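Local coordinates for conserved hypothetical secreted protein (Helicobacter pylori, PDB 4RNY) that probably acts as a zinc-dependent metalloendopeptidase of the M23 family and is known as the cell-shape determinant Csd3, at residues A138-R143 against T155-M160; F128-K133 against V161-N166; T193-T198 against H228-H233. One frame throughout, in Å; residues are numbered along the deposited sequence.

Contact 1: A138-R143 against T155-M160; sequences AIVYTR and TIKMAM
Val140 faces two residues of the partner strand at once, Lys157 and Met158, which makes this antiparallel pairing a worked example of the classic beta bulge. Its carbonyl oxygen accepts both backbone amides, Lys157 N at 2.8 Å and Met158 N at 3.2 Å, the two donors arriving from the same face of the carbonyl plane. Beyond the bulge the pairing is regular: Ala138 with Met160 and Thr142 with Thr155 each exchange two backbone hydrogen bonds.

Among apolar contacts, the tightest joins Val140 CG2 to Met158 CE at 3.4 Å, a snug approach for two methyl groups. The methionine chain runs out extended and bends only at its last torsion (chi3 84°), which lays its methyl against the valine. Val140 and Met158 share a face of the sheet with Ala138, Met160, Thr142 and Thr155; on the other face Ile139 CG2 meets Ile156 CG1 at 4.1 Å.

The threonine side chains run alongside each other, a polar-to-carbon contact with Thr142 OG1 3.6 Å from Thr155 CB.

Strand 87-96 pairs with the outer edge of 138-143, and strand 166-172 with that of 155-160. Helix 112-121 covers Ile139, Tyr141 and Ala159, while Leu343 of helix 326-348 packs on Ala138, Met158 and Met160.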
ATOM      1  N   ALA A 138      18.979  -7.428   9.975  1.00 25.48           N
ATOM      2  CA  ALA A 138      18.956  -5.965  10.148  1.00 23.85           C
ATOM      3  C   ALA A 138      17.912  -5.272   9.268  1.00 24.62           C
ATOM      4  O   ALA A 138      17.728  -5.622   8.109  1.00 24.29           O
ATOM      5  CB  ALA A 138      20.315  -5.370   9.836  1.00 24.81           C
ATOM      6  N   ILE A 139      17.277  -4.234   9.812  1.00 24.21           N
ATOM      7  CA  ILE A 139      16.297  -3.475   9.017  1.00 23.49           C
ATOM      8  C   ILE A 139      16.351  -2.023   9.393  1.00 22.28           C
ATOM      9  O   ILE A 139      16.198  -1.670  10.572  1.00 24.55           O
ATOM     10  CB  ILE A 139      14.854  -3.944   9.242  1.00 22.57           C
ATOM     11  CG1 ILE A 139      14.773  -5.458   9.424  1.00 22.16           C
ATOM     12  CG2 ILE A 139      13.963  -3.486   8.086  1.00 25.68           C
ATOM     13  CD1 ILE A 139      13.341  -5.903   9.776  1.00 24.36           C
ATOM     14  N   VAL A 140      16.518  -1.196   8.367  1.00 23.14           N
ATOM     15  CA  VAL A 140      16.352   0.239   8.458  1.00 23.88           C
ATOM     16  C   VAL A 140      15.012   0.570   7.825  1.00 22.44           C
ATOM     17  O   VAL A 140      14.726   0.185   6.672  1.00 21.10           O
ATOM     18  CB  VAL A 140      17.486   0.986   7.708  1.00 24.52           C
ATOM     19  CG1 VAL A 140      17.250   2.494   7.759  1.00 26.00           C
ATOM     20  CG2 VAL A 140      18.822   0.635   8.357  1.00 26.27           C
ATOM     21  N   TYR A 141      14.171   1.232   8.597  1.00 23.61           N
ATOM     22  CA  TYR A 141      12.796   1.486   8.163  1.00 23.59           C
ATOM     23  C   TYR A 141      12.191   2.701   8.792  1.00 25.77           C
ATOM     24  O   TYR A 141      12.633   3.144   9.863  1.00 25.97           O
ATOM     25  CB  TYR A 141      11.934   0.274   8.467  1.00 23.06           C
ATOM     26  CG  TYR A 141      11.712  -0.012   9.938  1.00 24.84           C
ATOM     27  CD1 TYR A 141      12.666  -0.697  10.701  1.00 25.93           C
ATOM     28  CD2 TYR A 141      10.541   0.395  10.569  1.00 25.32           C
ATOM     29  CE1 TYR A 141      12.468  -0.969  12.030  1.00 26.58           C
ATOM     30  CE2 TYR A 141      10.314   0.102  11.880  1.00 25.21           C
ATOM     31  CZ  TYR A 141      11.286  -0.575  12.626  1.00 28.77           C
ATOM     32  OH  TYR A 141      11.047  -0.867  13.952  1.00 28.77           O
ATOM     33  N   THR A 142      11.154   3.239   8.147  1.00 24.88           N
ATOM     34  CA  THR A 142      10.407   4.321   8.726  1.00 24.93           C
ATOM     35  C   THR A 142       9.059   3.870   9.229  1.00 27.26           C
ATOM     36  O   THR A 142       8.441   2.942   8.688  1.00 24.17           O
ATOM     37  CB  THR A 142      10.185   5.476   7.743  1.00 26.38           C
ATOM     38  OG1 THR A 142       9.370   5.062   6.617  1.00 25.31           O
ATOM     39  CG2 THR A 142      11.539   6.001   7.287  1.00 27.42           C
ATOM     40  N   ARG A 143       8.591   4.602  10.217  1.00 26.75           N
ATOM     41  CA  ARG A 143       7.312   4.358  10.834  1.00 27.65           C
ATOM     42  C   ARG A 143       6.589   5.711  11.039  1.00 26.15           C
ATOM     43  O   ARG A 143       7.219   6.668  11.455  1.00 27.48           O
ATOM     44  CB  ARG A 143       7.568   3.709  12.195  1.00 28.12           C
ATOM     45  CG  ARG A 143       6.364   3.011  12.770  1.00 30.34           C
ATOM     46  CD  ARG A 143       6.010   1.816  11.907  1.00 33.63           C
ATOM     47  NE  ARG A 143       5.098   0.918  12.611  1.00 34.76           N
ATOM     48  CZ  ARG A 143       3.804   0.783  12.333  1.00 33.63           C
ATOM     49  NH1 ARG A 143       3.218   1.469  11.369  1.00 35.46           N
ATOM     50  NH2 ARG A 143       3.085  -0.055  13.042  1.00 37.67           N
ATOM     51  N   THR A 155       7.817   1.465   6.157  1.00 21.41           N
ATOM     52  CA  THR A 155       8.520   1.339   4.902  1.00 22.46           C
ATOM     53  C   THR A 155       9.959   0.947   5.122  1.00 20.27           C
ATOM     54  O   THR A 155      10.694   1.636   5.823  1.00 20.82           O
ATOM     55  CB  THR A 155       8.500   2.673   4.117  1.00 21.86           C
ATOM     56  OG1 THR A 155       7.162   2.910   3.687  1.00 25.95           O
ATOM     57  CG2 THR A 155       9.351   2.593   2.906  1.00 22.70           C
ATOM     58  N   ILE A 156      10.375  -0.142   4.503  1.00 20.16           N
ATOM     59  CA  ILE A 156      11.744  -0.611   4.604  1.00 20.87           C
ATOM     60  C   ILE A 156      12.623   0.195   3.657  1.00 21.11           C
ATOM     61  O   ILE A 156      12.336   0.270   2.465  1.00 24.18           O
ATOM     62  CB  ILE A 156      11.825  -2.091   4.231  1.00 21.99           C
ATOM     63  CG1 ILE A 156      11.071  -2.922   5.286  1.00 23.42           C
ATOM     64  CG2 ILE A 156      13.292  -2.546   4.095  1.00 22.61           C
ATOM     65  CD1 ILE A 156      11.062  -4.390   4.983  1.00 23.49           C
ATOM     66  N   LYS A 157      13.669   0.797   4.184  1.00 22.14           N
ATOM     67  CA  LYS A 157      14.741   1.454   3.394  1.00 22.80           C
ATOM     68  C   LYS A 157      15.917   0.547   3.045  1.00 22.37           C
ATOM     69  O   LYS A 157      16.422   0.570   1.929  1.00 23.04           O
ATOM     70  CB  LYS A 157      15.298   2.678   4.157  1.00 23.96           C
ATOM     71  CG  LYS A 157      14.231   3.643   4.664  1.00 27.06           C
ATOM     72  CD  LYS A 157      13.400   4.211   3.519  1.00 30.40           C
ATOM     73  CE  LYS A 157      14.235   5.073   2.589  1.00 33.36           C
ATOM     74  NZ  LYS A 157      14.835   6.253   3.288  1.00 33.73           N
ATOM     75  N   MET A 158      16.339  -0.253   4.000  1.00 23.80           N
ATOM     76  CA  MET A 158      17.319  -1.307   3.728  1.00 26.49           C
ATOM     77  C   MET A 158      17.144  -2.479   4.674  1.00 24.53           C
ATOM     78  O   MET A 158      16.697  -2.313   5.797  1.00 23.03           O
ATOM     79  CB  MET A 158      18.743  -0.776   3.921  1.00 31.12           C
ATOM     80  CG  MET A 158      19.797  -1.866   4.097  1.00 39.07           C
ATOM     81  SD  MET A 158      21.344  -1.104   4.571  1.00 50.94           S
ATOM     82  CE  MET A 158      21.103  -0.944   6.331  1.00 50.65           C
ATOM     83  N   ALA A 159      17.504  -3.669   4.205  1.00 22.55           N
ATOM     84  CA  ALA A 159      17.592  -4.806   5.071  1.00 24.07           C
ATOM     85  C   ALA A 159      18.774  -5.657   4.668  1.00 23.00           C
ATOM     86  O   ALA A 159      19.232  -5.582   3.530  1.00 21.84           O
ATOM     87  CB  ALA A 159      16.289  -5.628   5.054  1.00 25.87           C
ATOM     88  N   MET A 160      19.200  -6.484   5.620  1.00 24.51           N
ATOM     89  CA  MET A 160      20.258  -7.483   5.460  1.00 25.10           C
ATOM     90  C   MET A 160      19.792  -8.695   6.264  1.00 24.51           C
ATOM     91  O   MET A 160      19.426  -8.580   7.434  1.00 24.51           O
ATOM     92  CB  MET A 160      21.584  -6.953   6.011  1.00 25.28           C
ATOM     93  CG  MET A 160      22.814  -7.831   5.769  1.00 28.46           C
ATOM     94  SD  MET A 160      22.857  -9.313   6.805  1.00 31.31           S
ATOM     95  CE  MET A 160      23.137  -8.590   8.398  1.00 31.76           C
TER

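Contact 2: F128-K133 against V161-N166; sequences FKRLVK and VSSRSN
Leu131 and Val161 meet at about a right angle, and this small apolar crossing carries the buried half of the contact. Both methyls of the leucine reach the same valine branch: CD2 lies 3.7 Å from Val161 CG1, with CD1 slightly farther off. CD2 also presses on Ser163, whose CB is 3.5 Å away, so one methyl bridges two residues that point from the same side of the strand. The leucine's CG stands opposite its carbonyl carbon (chi1 -59°), a setting that carries the branched end over to the strand.

Farther out, methyl packing gives way to a crossing of two charged side chains. The Arg130 side chain is extended from CG to NE and crosses that of Arg164 at about a right angle, their guanidinium planes 52° apart. Arg164 NE sits over one face of the Arg130 group, displaced toward its rim, and comes within 3.1 Å of Arg130 NH2. Both nitrogens are donors, so the approach is no hydrogen bond, and the like charges probably cost some energy at this exposed site. A bend at chi3 (74°) turns the Arg164 guanidinium away from the line of its aliphatic chain. Ser163 OG lies at the edge of the Arg130 guanidinium, 3.9 Å from NE.

Arg164 belongs to the type I' turn of Ser163 to Asn166, which joins strands 153-163 and 166-172. Facing it is the loop between helix 112-121 and strand 136-146; Leu131 there also touches Leu97 and Pro101 at the start of helix 101-109, and Tyr122 covers Val161.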
ATOM      1  N   PHE A 128      11.949 -17.728   5.138  1.00 39.53           N
ATOM      2  CA  PHE A 128      12.128 -17.560   6.569  1.00 45.51           C
ATOM      3  C   PHE A 128      12.145 -18.903   7.291  1.00 49.64           C
ATOM      4  O   PHE A 128      12.819 -19.049   8.307  1.00 46.44           O
ATOM      5  CB  PHE A 128      11.078 -16.595   7.134  1.00 49.55           C
ATOM      6  CG  PHE A 128      11.486 -15.149   7.040  1.00 50.52           C
ATOM      7  CD1 PHE A 128      12.531 -14.753   6.184  1.00 52.81           C
ATOM      8  CD2 PHE A 128      10.826 -14.187   7.793  1.00 51.42           C
ATOM      9  CE1 PHE A 128      12.923 -13.433   6.106  1.00 52.80           C
ATOM     10  CE2 PHE A 128      11.210 -12.868   7.724  1.00 52.54           C
ATOM     11  CZ  PHE A 128      12.254 -12.490   6.880  1.00 55.84           C
ATOM     12  N   LYS A 129      11.422 -19.870   6.739  1.00 53.04           N
ATOM     13  CA  LYS A 129      11.554 -21.282   7.134  1.00 60.11           C
ATOM     14  C   LYS A 129      13.008 -21.749   7.143  1.00 54.58           C
ATOM     15  O   LYS A 129      13.359 -22.651   7.882  1.00 58.15           O
ATOM     16  CB  LYS A 129      10.687 -22.197   6.238  1.00 62.50           C
ATOM     17  CG  LYS A 129      10.816 -21.943   4.729  1.00 69.37           C
ATOM     18  CD  LYS A 129       9.837 -22.776   3.898  1.00 73.64           C
ATOM     19  CE  LYS A 129       8.432 -22.176   3.907  1.00 73.52           C
ATOM     20  NZ  LYS A 129       7.457 -22.973   3.111  1.00 73.17           N
ATOM     21  N   ARG A 130      13.853 -21.110   6.350  1.00 53.39           N
ATOM     22  CA  ARG A 130      15.271 -21.448   6.280  1.00 52.11           C
ATOM     23  C   ARG A 130      16.111 -20.911   7.470  1.00 45.73           C
ATOM     24  O   ARG A 130      17.148 -21.479   7.799  1.00 39.35           O
ATOM     25  CB  ARG A 130      15.833 -20.925   4.943  1.00 60.33           C
ATOM     26  CG  ARG A 130      17.130 -21.550   4.426  1.00 68.55           C
ATOM     27  CD  ARG A 130      17.325 -21.167   2.953  1.00 73.56           C
ATOM     28  NE  ARG A 130      18.729 -21.082   2.529  1.00 77.12           N
ATOM     29  CZ  ARG A 130      19.360 -21.940   1.717  1.00 76.08           C
ATOM     30  NH1 ARG A 130      18.752 -23.004   1.203  1.00 75.12           N
ATOM     31  NH2 ARG A 130      20.639 -21.732   1.421  1.00 75.37           N
ATOM     32  N   LEU A 131      15.674 -19.840   8.132  1.00 39.41           N
ATOM     33  CA  LEU A 131      16.561 -19.143   9.052  1.00 35.54           C
ATOM     34  C   LEU A 131      16.677 -19.870  10.398  1.00 37.62           C
ATOM     35  O   LEU A 131      15.739 -20.511  10.866  1.00 35.16           O
ATOM     36  CB  LEU A 131      16.109 -17.704   9.256  1.00 35.42           C
ATOM     37  CG  LEU A 131      16.058 -16.874   7.971  1.00 33.17           C
ATOM     38  CD1 LEU A 131      15.421 -15.527   8.247  1.00 33.90           C
ATOM     39  CD2 LEU A 131      17.474 -16.699   7.411  1.00 34.31           C
ATOM     40  N   VAL A 132      17.843 -19.791  11.015  1.00 37.91           N
ATOM     41  CA  VAL A 132      18.053 -20.519  12.274  1.00 40.69           C
ATOM     42  C   VAL A 132      18.667 -19.614  13.325  1.00 40.00           C
ATOM     43  O   VAL A 132      19.120 -18.505  13.020  1.00 39.04           O
ATOM     44  CB  VAL A 132      18.931 -21.808  12.081  1.00 36.55           C
ATOM     45  CG1 VAL A 132      18.340 -22.717  11.017  1.00 38.88           C
ATOM     46  CG2 VAL A 132      20.359 -21.441  11.728  1.00 40.26           C
ATOM     47  N   LYS A 133      18.708 -20.132  14.561  1.00 41.02           N
ATOM     48  CA  LYS A 133      19.262 -19.422  15.713  1.00 39.62           C
ATOM     49  C   LYS A 133      20.643 -18.852  15.439  1.00 35.51           C
ATOM     50  O   LYS A 133      21.541 -19.520  14.887  1.00 32.15           O
ATOM     51  CB  LYS A 133      19.292 -20.340  16.955  1.00 44.96           C
ATOM     52  CG  LYS A 133      19.664 -19.618  18.238  1.00 49.37           C
ATOM     53  CD  LYS A 133      19.487 -20.506  19.470  1.00 54.85           C
ATOM     54  CE  LYS A 133      20.550 -20.227  20.543  1.00 56.54           C
ATOM     55  NZ  LYS A 133      20.259 -18.990  21.324  1.00 61.20           N
ATOM     56  N   VAL A 161      19.725  -9.840   5.606  1.00 24.61           N
ATOM     57  CA  VAL A 161      19.458 -11.094   6.286  1.00 28.27           C
ATOM     58  C   VAL A 161      20.687 -11.955   6.040  1.00 28.26           C
ATOM     59  O   VAL A 161      21.150 -12.030   4.908  1.00 24.68           O
ATOM     60  CB  VAL A 161      18.259 -11.803   5.688  1.00 28.54           C
ATOM     61  CG1 VAL A 161      18.079 -13.168   6.311  1.00 30.04           C
ATOM     62  CG2 VAL A 161      16.995 -10.984   5.910  1.00 31.31           C
ATOM     63  N   SER A 162      21.215 -12.586   7.066  1.00 30.19           N
ATOM     64  CA  SER A 162      22.325 -13.503   6.911  1.00 30.67           C
ATOM     65  C   SER A 162      21.905 -14.935   7.162  1.00 30.05           C
ATOM     66  O   SER A 162      21.282 -15.238   8.139  1.00 33.06           O
ATOM     67  CB  SER A 162      23.446 -13.125   7.812  1.00 30.71           C
ATOM     68  OG  SER A 162      23.112 -13.429   9.120  1.00 37.52           O
ATOM     69  N   SER A 163      22.245 -15.797   6.235  1.00 29.89           N
ATOM     70  CA  SER A 163      21.890 -17.194   6.289  1.00 30.58           C
ATOM     71  C   SER A 163      22.957 -18.016   5.582  1.00 31.60           C
ATOM     72  O   SER A 163      23.428 -17.677   4.539  1.00 26.43           O
ATOM     73  CB  SER A 163      20.474 -17.435   5.741  1.00 28.62           C
ATOM     74  OG  SER A 163      20.199 -18.721   5.303  1.00 30.44           O
ATOM     75  N   ARG A 164      23.331 -19.090   6.243  1.00 31.86           N
ATOM     76  CA  ARG A 164      24.246 -20.059   5.715  1.00 34.12           C
ATOM     77  C   ARG A 164      25.488 -19.422   5.115  1.00 31.19           C
ATOM     78  O   ARG A 164      25.850 -19.695   4.021  1.00 31.99           O
ATOM     79  CB  ARG A 164      23.502 -20.966   4.741  1.00 35.31           C
ATOM     80  CG  ARG A 164      22.655 -21.994   5.459  1.00 38.17           C
ATOM     81  CD  ARG A 164      21.468 -22.517   4.705  1.00 41.42           C
ATOM     82  NE  ARG A 164      21.862 -23.424   3.669  1.00 47.55           N
ATOM     83  CZ  ARG A 164      21.751 -24.739   3.697  1.00 45.19           C
ATOM     84  NH1 ARG A 164      21.233 -25.354   4.709  1.00 52.36           N
ATOM     85  NH2 ARG A 164      22.182 -25.434   2.681  1.00 44.83           N
ATOM     86  N   SER A 165      26.110 -18.561   5.892  1.00 32.44           N
ATOM     87  CA  SER A 165      27.337 -17.867   5.541  1.00 36.19           C
ATOM     88  C   SER A 165      27.236 -16.810   4.434  1.00 37.00           C
ATOM     89  O   SER A 165      28.227 -16.406   3.914  1.00 35.90           O
ATOM     90  CB  SER A 165      28.446 -18.851   5.195  1.00 37.89           C
ATOM     91  OG  SER A 165      28.542 -19.865   6.145  1.00 45.93           O
ATOM     92  N   ASN A 166      26.037 -16.390   4.081  1.00 31.62           N
ATOM     93  CA  ASN A 166      25.854 -15.372   3.070  1.00 29.43           C
ATOM     94  C   ASN A 166      25.070 -14.173   3.651  1.00 29.77           C
ATOM     95  O   ASN A 166      24.319 -14.341   4.555  1.00 27.99           O
ATOM     96  CB  ASN A 166      25.150 -15.954   1.843  1.00 29.84           C
ATOM     97  CG  ASN A 166      25.984 -16.976   1.096  1.00 30.06           C
ATOM     98  OD1 ASN A 166      27.080 -16.701   0.703  1.00 30.52           O
ATOM     99  ND2 ASN A 166      25.444 -18.142   0.903  1.00 28.68           N
TER

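Contact 3: T193-T198 against H228-H233; sequences TPVKYT and HGSLIH
The imidazole of His233 has the carbonyl oxygen of Pro194 at its edge, in the ring plane, with CD2 3.8 Å from Pro194 O. That oxygen bonds not to the ring but to the histidine's backbone: His233 N donates to it at 2.7 Å, almost straight (174°), in the carbonyl plane and on a lone pair. The ring itself is held from elsewhere, since ND1 is hydrogen-bonded to Gly283 O.

Around this single hydrogen bond the contacts are weaker and mostly involve carbon atoms. Ile232 CA makes a CA-H...O contact of 3.3 Å with the same Pro194 O. A separate apolar pair sets Pro194 CB 4.4 Å from Ile232 CG2. Val195 continues the contact: its CG2, opposite the backbone N, touches both Ser230 CB (3.7 Å) and Leu231 O (3.6 Å). Ser230 turns its hydroxyl to Lys227 O.

The segment 231-233 is an outer strand of a small antiparallel sheet, next to strand 285-289, and the irregular loop 193-198 lies along its other side. Pro194 also packs on Leu300 and Phe302, the chain neighbours of the zinc ligand His301. An incoming loop is thus fastened to the beta framework of an M23 peptidase fold, near the metal site but not part of it.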
ATOM      1  N   THR A 193      -0.941  -5.509 -19.102  1.00 28.80           N
ATOM      2  CA  THR A 193      -2.016  -4.510 -19.259  1.00 28.71           C
ATOM      3  C   THR A 193      -3.411  -5.148 -19.259  1.00 28.46           C
ATOM      4  O   THR A 193      -3.643  -6.161 -19.919  1.00 26.17           O
ATOM      5  CB  THR A 193      -1.801  -3.734 -20.535  1.00 30.79           C
ATOM      6  OG1 THR A 193      -0.573  -3.028 -20.403  1.00 33.72           O
ATOM      7  CG2 THR A 193      -2.909  -2.767 -20.796  1.00 31.99           C
ATOM      8  N   PRO A 194      -4.329  -4.602 -18.466  1.00 27.21           N
ATOM      9  CA  PRO A 194      -5.562  -5.369 -18.296  1.00 29.53           C
ATOM     10  C   PRO A 194      -6.609  -5.155 -19.382  1.00 29.62           C
ATOM     11  O   PRO A 194      -7.625  -5.889 -19.431  1.00 31.61           O
ATOM     12  CB  PRO A 194      -6.085  -4.898 -16.962  1.00 28.17           C
ATOM     13  CG  PRO A 194      -5.484  -3.565 -16.750  1.00 30.23           C
ATOM     14  CD  PRO A 194      -4.196  -3.515 -17.491  1.00 28.73           C
ATOM     15  N   VAL A 195      -6.386  -4.172 -20.233  1.00 27.78           N
ATOM     16  CA  VAL A 195      -7.373  -3.876 -21.273  1.00 28.42           C
ATOM     17  C   VAL A 195      -6.709  -3.249 -22.461  1.00 29.87           C
ATOM     18  O   VAL A 195      -5.672  -2.560 -22.347  1.00 28.22           O
ATOM     19  CB  VAL A 195      -8.485  -2.958 -20.763  1.00 29.19           C
ATOM     20  CG1 VAL A 195      -7.958  -1.559 -20.379  1.00 27.17           C
ATOM     21  CG2 VAL A 195      -9.610  -2.831 -21.799  1.00 29.45           C
ATOM     22  N   LYS A 196      -7.274  -3.501 -23.632  1.00 29.12           N
ATOM     23  CA  LYS A 196      -6.749  -2.824 -24.829  1.00 35.38           C
ATOM     24  C   LYS A 196      -7.333  -1.408 -24.862  1.00 32.83           C
ATOM     25  O   LYS A 196      -8.527  -1.252 -25.064  1.00 34.89           O
ATOM     26  CB  LYS A 196      -7.101  -3.587 -26.100  1.00 36.11           C
ATOM     27  CG  LYS A 196      -6.486  -2.935 -27.318  1.00 39.09           C
ATOM     28  CD  LYS A 196      -6.549  -3.844 -28.515  1.00 43.93           C
ATOM     29  CE  LYS A 196      -7.979  -4.118 -28.921  1.00 43.16           C
ATOM     30  NZ  LYS A 196      -7.906  -5.011 -30.102  1.00 45.71           N
ATOM     31  N   TYR A 197      -6.492  -0.416 -24.609  1.00 33.87           N
ATOM     32  CA  TYR A 197      -6.927   0.969 -24.375  1.00 34.42           C
ATOM     33  C   TYR A 197      -6.588   1.850 -25.558  1.00 34.56           C
ATOM     34  O   TYR A 197      -5.759   1.473 -26.345  1.00 36.02           O
ATOM     35  CB  TYR A 197      -6.248   1.560 -23.125  1.00 32.44           C
ATOM     36  CG  TYR A 197      -4.736   1.574 -23.203  1.00 32.95           C
ATOM     37  CD1 TYR A 197      -4.007   0.465 -22.836  1.00 32.15           C
ATOM     38  CD2 TYR A 197      -4.044   2.700 -23.645  1.00 33.47           C
ATOM     39  CE1 TYR A 197      -2.632   0.452 -22.909  1.00 32.22           C
ATOM     40  CE2 TYR A 197      -2.670   2.699 -23.731  1.00 32.09           C
ATOM     41  CZ  TYR A 197      -1.971   1.581 -23.349  1.00 33.44           C
ATOM     42  OH  TYR A 197      -0.603   1.526 -23.437  1.00 33.84           O
ATOM     43  N   THR A 198      -7.234   3.026 -25.624  1.00 38.10           N
ATOM     44  CA  THR A 198      -6.912   4.156 -26.523  1.00 36.94           C
ATOM     45  C   THR A 198      -5.851   5.109 -25.948  1.00 41.51           C
ATOM     46  O   THR A 198      -4.896   5.557 -26.631  1.00 35.42           O
ATOM     47  CB  THR A 198      -8.151   5.030 -26.708  1.00 41.66           C
ATOM     48  OG1 THR A 198      -8.371   5.795 -25.517  1.00 51.05           O
ATOM     49  CG2 THR A 198      -9.415   4.188 -26.990  1.00 43.62           C
ATOM     50  N   HIS A 228     -16.320   0.471 -25.756  1.00 55.33           N
ATOM     51  CA  HIS A 228     -17.428  -0.302 -25.186  1.00 58.16           C
ATOM     52  C   HIS A 228     -17.264  -1.745 -25.592  1.00 54.69           C
ATOM     53  O   HIS A 228     -16.925  -2.049 -26.747  1.00 52.58           O
ATOM     54  CB  HIS A 228     -18.796   0.232 -25.692  1.00 70.44           C
ATOM     55  CG  HIS A 228     -19.962  -0.703 -25.458  1.00 82.63           C
ATOM     56  ND1 HIS A 228     -20.335  -1.681 -26.361  1.00 87.88           N
ATOM     57  CD2 HIS A 228     -20.850  -0.787 -24.434  1.00 88.45           C
ATOM     58  CE1 HIS A 228     -21.385  -2.338 -25.897  1.00 85.69           C
ATOM     59  NE2 HIS A 228     -21.720  -1.812 -24.731  1.00 90.25           N
ATOM     60  N   GLY A 229     -17.487  -2.646 -24.644  1.00 49.34           N
ATOM     61  CA  GLY A 229     -17.297  -4.064 -24.909  1.00 47.65           C
ATOM     62  C   GLY A 229     -15.904  -4.647 -24.644  1.00 39.64           C
ATOM     63  O   GLY A 229     -15.741  -5.872 -24.624  1.00 36.83           O
ATOM     64  N   SER A 230     -14.897  -3.807 -24.443  1.00 42.70           N
ATOM     65  CA  SER A 230     -13.528  -4.325 -24.296  1.00 36.94           C
ATOM     66  C   SER A 230     -13.468  -5.348 -23.189  1.00 35.70           C
ATOM     67  O   SER A 230     -14.126  -5.226 -22.142  1.00 33.49           O
ATOM     68  CB  SER A 230     -12.538  -3.206 -24.031  1.00 39.42           C
ATOM     69  OG  SER A 230     -12.403  -2.381 -25.157  1.00 34.81           O
ATOM     70  N   LEU A 231     -12.695  -6.388 -23.413  1.00 32.49           N
ATOM     71  CA  LEU A 231     -12.583  -7.421 -22.438  1.00 31.63           C
ATOM     72  C   LEU A 231     -11.484  -7.040 -21.436  1.00 30.63           C
ATOM     73  O   LEU A 231     -10.531  -6.342 -21.794  1.00 27.07           O
ATOM     74  CB  LEU A 231     -12.322  -8.764 -23.133  1.00 36.13           C
ATOM     75  CG  LEU A 231     -13.533  -9.234 -23.998  1.00 39.15           C
ATOM     76  CD1 LEU A 231     -13.249 -10.534 -24.715  1.00 41.43           C
ATOM     77  CD2 LEU A 231     -14.819  -9.406 -23.210  1.00 38.38           C
ATOM     78  N   ILE A 232     -11.661  -7.435 -20.186  1.00 28.48           N
ATOM     79  CA  ILE A 232     -10.682  -7.116 -19.157  1.00 29.97           C
ATOM     80  C   ILE A 232      -9.959  -8.383 -18.775  1.00 28.76           C
ATOM     81  O   ILE A 232     -10.595  -9.392 -18.500  1.00 33.43           O
ATOM     82  CB  ILE A 232     -11.320  -6.511 -17.910  1.00 31.78           C
ATOM     83  CG1 ILE A 232     -12.159  -5.295 -18.278  1.00 32.40           C
ATOM     84  CG2 ILE A 232     -10.250  -6.156 -16.883  1.00 29.80           C
ATOM     85  CD1 ILE A 232     -13.360  -5.191 -17.373  1.00 36.53           C
ATOM     86  N   HIS A 233      -8.631  -8.309 -18.768  1.00 26.59           N
ATOM     87  CA  HIS A 233      -7.781  -9.439 -18.428  1.00 27.38           C
ATOM     88  C   HIS A 233      -7.149  -9.202 -17.061  1.00 26.92           C
ATOM     89  O   HIS A 233      -6.775  -8.083 -16.745  1.00 26.13           O
ATOM     90  CB  HIS A 233      -6.697  -9.578 -19.479  1.00 30.29           C
ATOM     91  CG  HIS A 233      -7.225  -9.750 -20.863  1.00 34.61           C
ATOM     92  ND1 HIS A 233      -7.213 -10.961 -21.514  1.00 37.04           N
ATOM     93  CD2 HIS A 233      -7.775  -8.863 -21.724  1.00 36.16           C
ATOM     94  CE1 HIS A 233      -7.751 -10.813 -22.714  1.00 37.16           C
ATOM     95  NE2 HIS A 233      -8.083  -9.546 -22.869  1.00 37.35           N
TER

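In the fold
From the N terminus, the chain first passes 128-133, the loop after helix 112-121, then runs out along strand 136-146 and returns along strand 153-163. Contact 1 closes the inner excursion between those two strands. Contact 2 closes the wider one, enclosing contact 1, since 128-133 precedes 138-143 and 161-166 follows directly on 155-160. Contact 1 joins two neighbouring strands of one sheet, and contact 2 packs the helix-to-strand loop against the end of the second strand; both belong to the second domain of Csd3. Contact 3 comes later, in series: it closes its own loop and joins the chain leading out of that domain to the M23 peptidase region, about 38 Å from contact 1 between centres.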